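Local coordinates for cytochrome cL (Hyphomicrobium denitrificans, PDB 2D0W), which carries electrons through a covalently bound heme and probably serves as the electron acceptor for methanol dehydrogenase in periplasmic methanol oxidation, at residues A[40-52]-A[152-166]. Numbering follows the deposited sequence.
Sequences PYVEVAGCLPKGE and WEATGKAAAEKAQCK. With ZN (zinc ion), chain F.
The C47–C165 disulfide ties the tail that follows helix 149-161 to the segment around C47, by helix 48-58, a covalent link backed by packing and polar contacts. The sulfur of C165 lies over one face of the Y41 ring, 3.9 Å from its centroid, where chi1 of 178° carries it. Beside the bridge the backbones close in at G46, whose CA points a C-H at O of Q164 (3.4 Å); a side chain would clash there.

Apolar packing takes over along the helix: P49 is a knob among W152, K157, A160 and E161, its CD 3.6 Å from CB of A160, while CB of L48 meets CH2 of W152.

The polar grip is the indole NE1 of W152 on the carboxylate of E52, 2.8 Å to OE2, met from above the carboxylate plane and bent (136° at the hydrogen), with a weak bond to OE1. A leucine in place of W152 would probably leave this buried carboxylate without its N-H donor and open a gap beside L48. OE1 of E153 binds a zinc ion (2.2 Å), and E52 and E153 are both zinc-binding residues in a structure of this protein.

The N-to-C directions of the helical segments 48-52 and 152-161 lie 111° apart, with W152 also meeting W121 of helix 112-124, whose K117 and H124 touch Y41 and L48.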
ATOM      1  N   PRO A  40      -6.703  -1.017  -7.153  1.00 15.45           N
ATOM      2  CA  PRO A  40      -6.398  -1.374  -8.565  1.00 15.63           C
ATOM      3  C   PRO A  40      -5.036  -0.948  -9.089  1.00 15.27           C
ATOM      4  O   PRO A  40      -4.663  -1.290 -10.239  1.00 13.81           O
ATOM      5  CB  PRO A  40      -7.499  -0.685  -9.346  1.00 16.06           C
ATOM      6  CG  PRO A  40      -7.927   0.456  -8.452  1.00 14.72           C
ATOM      7  CD  PRO A  40      -7.675   0.089  -7.055  1.00 15.05           C
ATOM      8  N   TYR A  41      -4.262  -0.249  -8.257  1.00 14.78           N
ATOM      9  CA  TYR A  41      -2.884   0.054  -8.643  1.00 14.26           C
ATOM     10  C   TYR A  41      -1.898  -1.050  -8.319  1.00 13.54           C
ATOM     11  O   TYR A  41      -0.712  -0.963  -8.670  1.00 17.44           O
ATOM     12  CB  TYR A  41      -2.402   1.341  -7.972  1.00 14.15           C
ATOM     13  CG  TYR A  41      -3.056   2.621  -8.433  1.00 14.56           C
ATOM     14  CD1 TYR A  41      -3.556   2.763  -9.746  1.00 14.36           C
ATOM     15  CD2 TYR A  41      -3.153   3.690  -7.582  1.00 14.26           C
ATOM     16  CE1 TYR A  41      -4.122   3.960 -10.175  1.00 15.25           C
ATOM     17  CE2 TYR A  41      -3.727   4.906  -8.000  1.00 16.78           C
ATOM     18  CZ  TYR A  41      -4.199   5.036  -9.309  1.00 14.51           C
ATOM     19  OH  TYR A  41      -4.768   6.232  -9.719  1.00 14.89           O
ATOM     20  N   VAL A  42      -2.343  -2.057  -7.592  1.00 16.41           N
ATOM     21  CA  VAL A  42      -1.441  -3.141  -7.164  1.00 15.13           C
ATOM     22  C   VAL A  42      -0.838  -3.809  -8.394  1.00 16.95           C
ATOM     23  O   VAL A  42      -1.555  -4.146  -9.356  1.00 15.39           O
ATOM     24  CB  VAL A  42      -2.170  -4.117  -6.178  1.00 15.02           C
ATOM     25  CG1 VAL A  42      -1.438  -5.438  -5.952  1.00 12.18           C
ATOM     26  CG2 VAL A  42      -2.334  -3.456  -4.786  1.00 11.94           C
ATOM     27  N   GLU A  43       0.484  -3.929  -8.383  1.00 17.63           N
ATOM     28  CA  GLU A  43       1.243  -4.532  -9.480  1.00 20.60           C
ATOM     29  C   GLU A  43       1.109  -3.830 -10.855  1.00 20.83           C
ATOM     30  O   GLU A  43       1.390  -4.438 -11.901  1.00 22.52           O
ATOM     31  CB  GLU A  43       0.999  -6.064  -9.546  1.00 23.68           C
ATOM     32  CG  GLU A  43       1.758  -6.885  -8.498  1.00 24.26           C
ATOM     33  CD  GLU A  43       3.244  -6.519  -8.409  1.00 27.48           C
ATOM     34  OE1 GLU A  43       4.037  -6.943  -9.281  1.00 27.90           O
ATOM     35  OE2 GLU A  43       3.633  -5.798  -7.453  1.00 29.12           O
ATOM     36  N   VAL A  44       0.647  -2.577 -10.853  1.00 20.26           N
ATOM     37  CA  VAL A  44       0.731  -1.732 -12.054  1.00 20.96           C
ATOM     38  C   VAL A  44       2.086  -1.042 -11.975  1.00 21.19           C
ATOM     39  O   VAL A  44       2.276  -0.117 -11.152  1.00 21.14           O
ATOM     40  CB  VAL A  44      -0.414  -0.664 -12.139  1.00 22.05           C
ATOM     41  CG1 VAL A  44      -0.291   0.184 -13.416  1.00 22.20           C
ATOM     42  CG2 VAL A  44      -1.795  -1.283 -12.024  1.00 22.95           C
ATOM     43  N   ALA A  45       3.038  -1.481 -12.804  1.00 20.03           N
ATOM     44  CA  ALA A  45       4.404  -0.950 -12.727  1.00 20.36           C
ATOM     45  C   ALA A  45       4.424   0.575 -12.754  1.00 19.71           C
ATOM     46  O   ALA A  45       5.242   1.183 -12.079  1.00 18.80           O
ATOM     47  CB  ALA A  45       5.304  -1.521 -13.820  1.00 21.02           C
ATOM     48  N   GLY A  46       3.474   1.183 -13.474  1.00 17.93           N
ATOM     49  CA  GLY A  46       3.499   2.628 -13.719  1.00 18.62           C
ATOM     50  C   GLY A  46       3.274   3.435 -12.443  1.00 19.68           C
ATOM     51  O   GLY A  46       3.741   4.560 -12.320  1.00 17.31           O
ATOM     52  N   CYS A  47       2.575   2.825 -11.488  1.00 19.40           N
ATOM     53  CA  CYS A  47       2.231   3.463 -10.210  1.00 20.52           C
ATOM     54  C   CYS A  47       3.323   3.356  -9.137  1.00 19.82           C
ATOM     55  O   CYS A  47       3.256   4.023  -8.104  1.00 17.09           O
ATOM     56  CB  CYS A  47       0.946   2.828  -9.686  1.00 23.36           C
ATOM     57  SG  CYS A  47      -0.344   2.934 -10.918  1.00 27.81           S
ATOM     58  N   LEU A  48       4.321   2.509  -9.392  1.00 18.47           N
ATOM     59  CA  LEU A  48       5.348   2.168  -8.385  1.00 18.20           C
ATOM     60  C   LEU A  48       6.327   3.231  -7.968  1.00 18.01           C
ATOM     61  O   LEU A  48       6.506   3.415  -6.755  1.00 20.06           O
ATOM     62  CB  LEU A  48       6.056   0.835  -8.695  1.00 16.71           C
ATOM     63  CG  LEU A  48       5.088  -0.353  -8.810  1.00 16.42           C
ATOM     64  CD1 LEU A  48       5.822  -1.570  -9.321  1.00 14.48           C
ATOM     65  CD2 LEU A  48       4.300  -0.640  -7.515  1.00 15.05           C
ATOM     66  N   PRO A  49       6.974   3.943  -8.936  1.00 18.00           N
ATOM     67  CA  PRO A  49       7.860   5.051  -8.520  1.00 16.77           C
ATOM     68  C   PRO A  49       7.201   6.059  -7.572  1.00 17.02           C
ATOM     69  O   PRO A  49       7.820   6.500  -6.605  1.00 17.67           O
ATOM     70  CB  PRO A  49       8.243   5.669  -9.882  1.00 15.86           C
ATOM     71  CG  PRO A  49       8.102   4.579 -10.915  1.00 19.08           C
ATOM     72  CD  PRO A  49       6.939   3.748 -10.411  1.00 16.94           C
ATOM     73  N   LYS A  50       5.985   6.466  -7.879  1.00 14.07           N
ATOM     74  CA  LYS A  50       5.298   7.366  -6.983  1.00 15.10           C
ATOM     75  C   LYS A  50       5.034   6.738  -5.585  1.00 14.06           C
ATOM     76  O   LYS A  50       5.311   7.379  -4.548  1.00 14.34           O
ATOM     77  CB  LYS A  50       4.040   7.944  -7.593  1.00 16.97           C
ATOM     78  CG  LYS A  50       3.305   8.870  -6.623  1.00 20.43           C
ATOM     79  CD  LYS A  50       3.809  10.269  -6.757  1.00 22.64           C
ATOM     80  CE  LYS A  50       3.300  11.111  -5.583  1.00 23.72           C
ATOM     81  NZ  LYS A  50       3.909  12.463  -5.586  1.00 24.98           N
ATOM     82  N   GLY A  51       4.599   5.483  -5.555  1.00 13.66           N
ATOM     83  CA  GLY A  51       4.420   4.783  -4.267  1.00 14.15           C
ATOM     84  C   GLY A  51       5.710   4.758  -3.498  1.00 14.07           C
ATOM     85  O   GLY A  51       5.723   5.055  -2.310  1.00 13.88           O
ATOM     86  N   GLU A  52       6.824   4.461  -4.189  1.00 13.72           N
ATOM     87  CA  GLU A  52       8.149   4.438  -3.540  1.00 15.02           C
ATOM     88  C   GLU A  52       8.581   5.782  -2.995  1.00 15.68           C
ATOM     89  O   GLU A  52       9.099   5.861  -1.860  1.00 13.69           O
ATOM     90  CB  GLU A  52       9.223   3.959  -4.521  1.00 17.06           C
ATOM     91  CG  GLU A  52      10.607   4.020  -3.963  1.00 18.34           C
ATOM     92  CD  GLU A  52      11.659   3.703  -5.030  1.00 22.00           C
ATOM     93  OE1 GLU A  52      11.468   4.114  -6.172  1.00 22.30           O
ATOM     94  OE2 GLU A  52      12.664   3.055  -4.708  1.00 24.96           O
ATOM     95  N   TRP A 152      15.784  -3.294  -9.220  1.00 18.50           N
ATOM     96  CA  TRP A 152      14.979  -2.091  -9.145  1.00 19.22           C
ATOM     97  C   TRP A 152      15.808  -0.830  -9.401  1.00 19.05           C
ATOM     98  O   TRP A 152      15.373   0.075 -10.125  1.00 17.59           O
ATOM     99  CB  TRP A 152      14.325  -1.973  -7.758  1.00 18.51           C
ATOM    100  CG  TRP A 152      13.461  -0.656  -7.612  1.00 19.92           C
ATOM    101  CD1 TRP A 152      13.784   0.490  -6.896  1.00 20.89           C
ATOM    102  CD2 TRP A 152      12.176  -0.389  -8.220  1.00 19.91           C
ATOM    103  NE1 TRP A 152      12.778   1.427  -7.027  1.00 18.20           N
ATOM    104  CE2 TRP A 152      11.788   0.917  -7.828  1.00 19.14           C
ATOM    105  CE3 TRP A 152      11.319  -1.127  -9.041  1.00 19.39           C
ATOM    106  CZ2 TRP A 152      10.573   1.493  -8.238  1.00 21.76           C
ATOM    107  CZ3 TRP A 152      10.110  -0.555  -9.454  1.00 19.91           C
ATOM    108  CH2 TRP A 152       9.748   0.749  -9.044  1.00 21.09           C
ATOM    109  N   GLU A 153      16.958  -0.751  -8.739  1.00 21.10           N
ATOM    110  CA  GLU A 153      17.878   0.382  -8.889  1.00 22.53           C
ATOM    111  C   GLU A 153      18.560   0.416 -10.263  1.00 24.14           C
ATOM    112  O   GLU A 153      18.902   1.487 -10.740  1.00 23.96           O
ATOM    113  CB  GLU A 153      18.969   0.373  -7.817  1.00 22.67           C
ATOM    114  CG  GLU A 153      18.526   0.393  -6.315  1.00 23.90           C
ATOM    115  CD  GLU A 153      17.874   1.704  -5.847  1.00 26.48           C
ATOM    116  OE1 GLU A 153      17.829   1.937  -4.598  1.00 29.89           O
ATOM    117  OE2 GLU A 153      17.380   2.492  -6.679  1.00 23.43           O
ATOM    118  N   ALA A 154      18.783  -0.754 -10.862  1.00 25.46           N
ATOM    119  CA  ALA A 154      19.452  -0.855 -12.165  1.00 27.55           C
ATOM    120  C   ALA A 154      18.530  -0.646 -13.370  1.00 28.26           C
ATOM    121  O   ALA A 154      18.915  -0.003 -14.350  1.00 29.82           O
ATOM    122  CB  ALA A 154      20.160  -2.194 -12.281  1.00 27.54           C
ATOM    123  N   THR A 155      17.335  -1.217 -13.327  1.00 28.96           N
ATOM    124  CA  THR A 155      16.493  -1.291 -14.536  1.00 28.63           C
ATOM    125  C   THR A 155      15.009  -1.163 -14.218  1.00 27.27           C
ATOM    126  O   THR A 155      14.225  -0.675 -15.035  1.00 26.50           O
ATOM    127  CB  THR A 155      16.720  -2.621 -15.327  1.00 31.38           C
ATOM    128  OG1 THR A 155      16.520  -3.750 -14.453  1.00 31.93           O
ATOM    129  CG2 THR A 155      18.122  -2.689 -15.887  1.00 31.11           C
ATOM    130  N   GLY A 156      14.627  -1.602 -13.021  1.00 26.12           N
ATOM    131  CA  GLY A 156      13.239  -1.704 -12.676  1.00 23.26           C
ATOM    132  C   GLY A 156      12.571  -0.361 -12.610  1.00 22.63           C
ATOM    133  O   GLY A 156      11.533  -0.150 -13.241  1.00 23.69           O
ATOM    134  N   LYS A 157      13.151   0.528 -11.817  1.00 22.29           N
ATOM    135  CA  LYS A 157      12.573   1.845 -11.569  1.00 22.51           C
ATOM    136  C   LYS A 157      12.537   2.695 -12.829  1.00 22.48           C
ATOM    137  O   LYS A 157      11.537   3.365 -13.085  1.00 22.37           O
ATOM    138  CB  LYS A 157      13.313   2.576 -10.434  1.00 20.80           C
ATOM    139  CG  LYS A 157      12.723   3.950 -10.082  1.00 22.45           C
ATOM    140  CD  LYS A 157      13.756   4.870  -9.417  1.00 22.13           C
ATOM    141  CE  LYS A 157      14.567   4.142  -8.378  1.00 23.38           C
ATOM    142  NZ  LYS A 157      15.531   5.065  -7.656  1.00 20.10           N
ATOM    143  N   ALA A 158      13.635   2.688 -13.606  1.00 22.88           N
ATOM    144  CA  ALA A 158      13.664   3.393 -14.891  1.00 23.77           C
ATOM    145  C   ALA A 158      12.477   3.017 -15.793  1.00 23.06           C
ATOM    146  O   ALA A 158      11.710   3.900 -16.196  1.00 24.56           O
ATOM    147  CB  ALA A 158      15.037   3.187 -15.606  1.00 23.64           C
ATOM    148  N   ALA A 159      12.285   1.718 -16.044  1.00 23.40           N
ATOM    149  CA  ALA A 159      11.135   1.189 -16.816  1.00 24.64           C
ATOM    150  C   ALA A 159       9.746   1.512 -16.216  1.00 26.47           C
ATOM    151  O   ALA A 159       8.777   1.824 -16.941  1.00 26.63           O
ATOM    152  CB  ALA A 159      11.272  -0.282 -16.952  1.00 24.33           C
ATOM    153  N   ALA A 160       9.636   1.416 -14.891  1.00 27.02           N
ATOM    154  CA  ALA A 160       8.374   1.766 -14.230  1.00 27.91           C
ATOM    155  C   ALA A 160       8.055   3.233 -14.517  1.00 28.24           C
ATOM    156  O   ALA A 160       6.915   3.591 -14.833  1.00 28.28           O
ATOM    157  CB  ALA A 160       8.493   1.514 -12.718  1.00 28.63           C
ATOM    158  N   GLU A 161       9.083   4.073 -14.425  1.00 28.36           N
ATOM    159  CA  GLU A 161       8.912   5.514 -14.640  1.00 30.38           C
ATOM    160  C   GLU A 161       8.408   5.877 -16.033  1.00 30.53           C
ATOM    161  O   GLU A 161       7.743   6.890 -16.177  1.00 29.85           O
ATOM    162  CB  GLU A 161      10.179   6.290 -14.320  1.00 31.27           C
ATOM    163  CG  GLU A 161      10.333   6.609 -12.849  1.00 35.53           C
ATOM    164  CD  GLU A 161      11.762   6.943 -12.466  1.00 38.92           C
ATOM    165  OE1 GLU A 161      11.942   7.384 -11.298  1.00 40.02           O
ATOM    166  OE2 GLU A 161      12.693   6.778 -13.324  1.00 39.63           O
ATOM    167  N   LYS A 162       8.699   5.048 -17.032  1.00 29.82           N
ATOM    168  CA  LYS A 162       8.225   5.293 -18.404  1.00 31.27           C
ATOM    169  C   LYS A 162       6.802   4.774 -18.682  1.00 31.61           C
ATOM    170  O   LYS A 162       6.232   5.022 -19.756  1.00 31.89           O
ATOM    171  CB  LYS A 162       9.205   4.710 -19.435  1.00 30.76           C
ATOM    172  CG  LYS A 162      10.595   5.254 -19.360  1.00 30.93           C
ATOM    173  CD  LYS A 162      11.490   4.600 -20.420  1.00 33.03           C
ATOM    174  CE  LYS A 162      12.823   5.341 -20.602  1.00 33.65           C
ATOM    175  NZ  LYS A 162      13.980   4.667 -19.966  1.00 36.87           N
ATOM    176  N   ALA A 163       6.225   4.055 -17.722  1.00 31.80           N
ATOM    177  CA  ALA A 163       4.906   3.496 -17.887  1.00 32.18           C
ATOM    178  C   ALA A 163       3.848   4.373 -17.241  1.00 33.05           C
ATOM    179  O   ALA A 163       4.147   5.238 -16.371  1.00 33.11           O
ATOM    180  CB  ALA A 163       4.855   2.088 -17.302  1.00 31.76           C
ATOM    181  N   GLN A 164       2.610   4.142 -17.665  1.00 33.67           N
ATOM    182  CA  GLN A 164       1.482   4.927 -17.191  1.00 35.22           C
ATOM    183  C   GLN A 164       0.940   4.315 -15.931  1.00 33.48           C
ATOM    184  O   GLN A 164       0.865   3.106 -15.798  1.00 34.43           O
ATOM    185  CB  GLN A 164       0.356   4.967 -18.224  1.00 36.23           C
ATOM    186  CG  GLN A 164       0.745   5.529 -19.572  1.00 38.58           C
ATOM    187  CD  GLN A 164      -0.468   5.689 -20.486  1.00 40.29           C
ATOM    188  OE1 GLN A 164      -1.458   4.958 -20.367  1.00 41.20           O
ATOM    189  NE2 GLN A 164      -0.398   6.655 -21.393  1.00 41.40           N
ATOM    190  N   CYS A 165       0.560   5.162 -15.002  1.00 33.41           N
ATOM    191  CA  CYS A 165      -0.162   4.693 -13.861  1.00 32.96           C
ATOM    192  C   CYS A 165      -1.618   4.894 -14.202  1.00 33.62           C
ATOM    193  O   CYS A 165      -2.106   6.011 -14.229  1.00 32.12           O
ATOM    194  CB  CYS A 165       0.234   5.456 -12.617  1.00 31.62           C
ATOM    195  SG  CYS A 165      -0.694   4.943 -11.153  1.00 32.24           S
ATOM    196  N   LYS A 166      -2.280   3.795 -14.521  1.00 35.21           N
ATOM    197  CA  LYS A 166      -3.711   3.775 -14.842  1.00 37.95           C
ATOM    198  C   LYS A 166      -4.183   2.401 -14.424  1.00 38.25           C
ATOM    199  O   LYS A 166      -3.386   1.472 -14.388  1.00 39.63           O
ATOM    200  CB  LYS A 166      -3.934   3.984 -16.346  1.00 38.54           C
ATOM    201  CG  LYS A 166      -3.452   2.807 -17.227  1.00 40.21           C
ATOM    202  CD  LYS A 166      -3.284   3.176 -18.698  1.00 42.39           C
ATOM    203  CE  LYS A 166      -4.647   3.351 -19.410  1.00 43.71           C
ATOM    204  NZ  LYS A 166      -4.509   3.600 -20.891  1.00 43.83           N
TER
HETATM  205 ZN    ZN F1220      16.473   3.641  -4.048  1.00 42.55          ZN
HETATM  206  O   HOH W   1       5.413   6.169 -13.739  1.00 26.09           O
HETATM  207  O   HOH W   2      15.780   3.308  -1.641  1.00 26.40           O